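Local coordinates for inorganic pyrophosphatase (Coxiella burnetii, PDB 3TR4), which probably catalyses the magnesium-dependent hydrolysis of inorganic pyrophosphate to two phosphate ions as a homohexamer, at residues Q123-I128 with K155-K160. Numbering follows the deposited sequence.
Sequences QSLKDI and KGWEDK
Leu125 meets Trp157 and Glu158 mainly through one methyl group, and the packing is tight at CD1. CD1 of Leu125 lies 3.6 Å from CB of Trp157 and 3.4 Å from the carbonyl O of Glu158, so it touches both side chain and backbone of the strand. The indole is met obliquely, with Leu125 CD1 4.0 Å from Trp157 CE3, and the two side chains cross at about a right angle. Extension of the leucine brings the methyl there: with chi2 at -176°, CD1 continues the line from CA through CB and CG towards the strand. No hydrogen bond joins the segments, which bury 160 Å² between them.

The solvent side, where Glu158 and Lys126 are exposed, is looser. The CB of Glu158 points away from the loop, and Lys126 runs from the 3-10 turn away from segment 155-160 without touching it. Asp127 OD2 accepts a nearly straight bond from Gln123 N (2.7 Å, 165°) through its anti lone pair, and a more bent one from Ser124 N (3.2 Å), which approaches from above the carboxylate plane. Together with the backbone bonds from Asp127 N to Ser124 O and from Ile128 N to Leu125 O, these close the turn from which Leu125 projects.

Strand 152-159 pairs antiparallel with strand 86-99, where Lys155 and Gly156 form a classic beta bulge opposite Lys96, and Asp159 then N-caps helix 160-175. Leu125 and Trp157 both rest on Leu108 of strand 106-111, while Leu133 and Ile136 of helix 130-142 also pack against the indole, joining loop, sheet and helix at the surface.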
loop_
_atom_site.group_PDB
_atom_site.type_symbol
_atom_site.label_atom_id
_atom_site.label_comp_id
_atom_site.label_asym_id
_atom_site.label_seq_id
_atom_site.Cartn_x
_atom_site.Cartn_y
_atom_site.Cartn_z
ATOM N N GLN B 123 13.425 -26.619 9.960
ATOM C CA GLN B 123 13.696 -27.852 9.227
ATOM C C GLN B 123 12.509 -28.817 9.188
ATOM O O GLN B 123 12.506 -29.771 8.413
ATOM C CB GLN B 123 14.920 -28.555 9.819
ATOM C CG GLN B 123 16.224 -27.786 9.646
ATOM C CD GLN B 123 16.678 -27.728 8.197
ATOM O OE1 GLN B 123 16.410 -28.640 7.416
ATOM N NE2 GLN B 123 17.364 -26.651 7.833
ATOM N N SER B 124 11.514 -28.579 10.035
ATOM C CA SER B 124 10.320 -29.417 10.062
ATOM C C SER B 124 9.126 -28.618 10.559
ATOM O O SER B 124 9.281 -27.501 11.051
ATOM C CB SER B 124 10.539 -30.646 10.949
ATOM O OG SER B 124 10.711 -30.272 12.305
ATOM N N LEU B 125 7.937 -29.197 10.435
ATOM C CA LEU B 125 6.710 -28.527 10.855
ATOM C C LEU B 125 6.753 -28.051 12.302
ATOM O O LEU B 125 6.164 -27.023 12.645
ATOM C CB LEU B 125 5.504 -29.442 10.651
ATOM C CG LEU B 125 5.046 -29.546 9.202
ATOM C CD1 LEU B 125 3.794 -30.399 9.102
ATOM C CD2 LEU B 125 4.796 -28.154 8.659
ATOM N N LYS B 126 7.445 -28.802 13.151
ATOM C CA LYS B 126 7.506 -28.466 14.570
ATOM C C LYS B 126 8.233 -27.145 14.796
ATOM O O LYS B 126 8.033 -26.482 15.811
ATOM C CB LYS B 126 8.160 -29.592 15.374
ATOM C CG LYS B 126 9.634 -29.820 15.076
ATOM C CD LYS B 126 10.158 -31.040 15.826
ATOM C CE LYS B 126 11.653 -31.236 15.613
ATOM N NZ LYS B 126 12.450 -30.136 16.223
ATOM N N ASP B 127 9.066 -26.762 13.836
ATOM C CA ASP B 127 9.789 -25.498 13.905
ATOM C C ASP B 127 8.889 -24.312 13.554
ATOM O O ASP B 127 9.260 -23.157 13.757
ATOM C CB ASP B 127 11.024 -25.538 12.999
ATOM C CG ASP B 127 12.012 -26.619 13.411
ATOM O OD1 ASP B 127 12.010 -26.997 14.602
ATOM O OD2 ASP B 127 12.786 -27.090 12.551
ATOM N N ILE B 128 7.702 -24.605 13.032
ATOM C CA ILE B 128 6.718 -23.568 12.741
ATOM C C ILE B 128 5.739 -23.469 13.911
ATOM O O ILE B 128 5.319 -24.486 14.457
ATOM C CB ILE B 128 5.954 -23.865 11.430
ATOM C CG1 ILE B 128 6.931 -24.004 10.261
ATOM C CG2 ILE B 128 4.948 -22.771 11.128
ATOM C CD1 ILE B 128 7.783 -22.775 10.039
ATOM N N LYS B 155 -7.545 -32.256 6.413
ATOM C CA LYS B 155 -7.433 -33.467 7.216
ATOM C C LYS B 155 -6.362 -33.352 8.303
ATOM O O LYS B 155 -6.528 -33.871 9.410
ATOM C CB LYS B 155 -7.134 -34.666 6.315
ATOM C CG LYS B 155 -8.103 -34.825 5.153
ATOM C CD LYS B 155 -9.531 -34.992 5.645
ATOM C CE LYS B 155 -10.507 -35.109 4.482
ATOM N NZ LYS B 155 -10.238 -36.304 3.634
ATOM N N GLY B 156 -5.263 -32.675 7.987
ATOM C CA GLY B 156 -4.175 -32.524 8.935
ATOM C C GLY B 156 -2.841 -32.270 8.261
ATOM O O GLY B 156 -2.764 -32.140 7.040
ATOM N N TRP B 157 -1.788 -32.194 9.065
ATOM C CA TRP B 157 -0.438 -32.003 8.551
ATOM C C TRP B 157 0.357 -33.305 8.594
ATOM O O TRP B 157 0.330 -34.023 9.594
ATOM C CB TRP B 157 0.293 -30.940 9.371
ATOM C CG TRP B 157 -0.342 -29.591 9.288
ATOM C CD1 TRP B 157 -1.293 -29.079 10.120
ATOM C CD2 TRP B 157 -0.069 -28.577 8.317
ATOM N NE1 TRP B 157 -1.631 -27.810 9.726
ATOM C CE2 TRP B 157 -0.893 -27.478 8.621
ATOM C CE3 TRP B 157 0.793 -28.494 7.222
ATOM C CZ2 TRP B 157 -0.881 -26.307 7.868
ATOM C CZ3 TRP B 157 0.804 -27.335 6.476
ATOM C CH2 TRP B 157 -0.028 -26.254 6.802
ATOM N N GLU B 158 1.061 -33.607 7.506
ATOM C CA GLU B 158 1.974 -34.746 7.475
ATOM C C GLU B 158 3.409 -34.251 7.324
ATOM O O GLU B 158 3.639 -33.081 7.022
ATOM C CB GLU B 158 1.621 -35.705 6.337
ATOM C CG GLU B 158 0.215 -36.281 6.406
ATOM C CD GLU B 158 0.055 -37.328 7.493
ATOM O OE1 GLU B 158 -0.230 -38.496 7.153
ATOM O OE2 GLU B 158 0.207 -36.984 8.685
ATOM N N ASP B 159 4.368 -35.149 7.515
ATOM C CA ASP B 159 5.774 -34.761 7.608
ATOM C C ASP B 159 6.495 -34.648 6.265
ATOM O O ASP B 159 5.919 -34.902 5.201
ATOM C CB ASP B 159 6.532 -35.711 8.545
ATOM C CG ASP B 159 6.507 -37.156 8.066
ATOM O OD1 ASP B 159 6.478 -37.385 6.837
ATOM O OD2 ASP B 159 6.522 -38.064 8.923
ATOM N N LYS B 160 7.766 -34.263 6.335
ATOM C CA LYS B 160 8.593 -34.045 5.152
ATOM C C LYS B 160 8.653 -35.275 4.247
ATOM O O LYS B 160 8.632 -35.153 3.024
ATOM C CB LYS B 160 10.001 -33.620 5.578
ATOM C CG LYS B 160 10.953 -33.259 4.446
ATOM C CD LYS B 160 12.311 -32.864 5.024
ATOM C CE LYS B 160 13.393 -32.804 3.959
ATOM N NZ LYS B 160 13.073 -31.800 2.910
#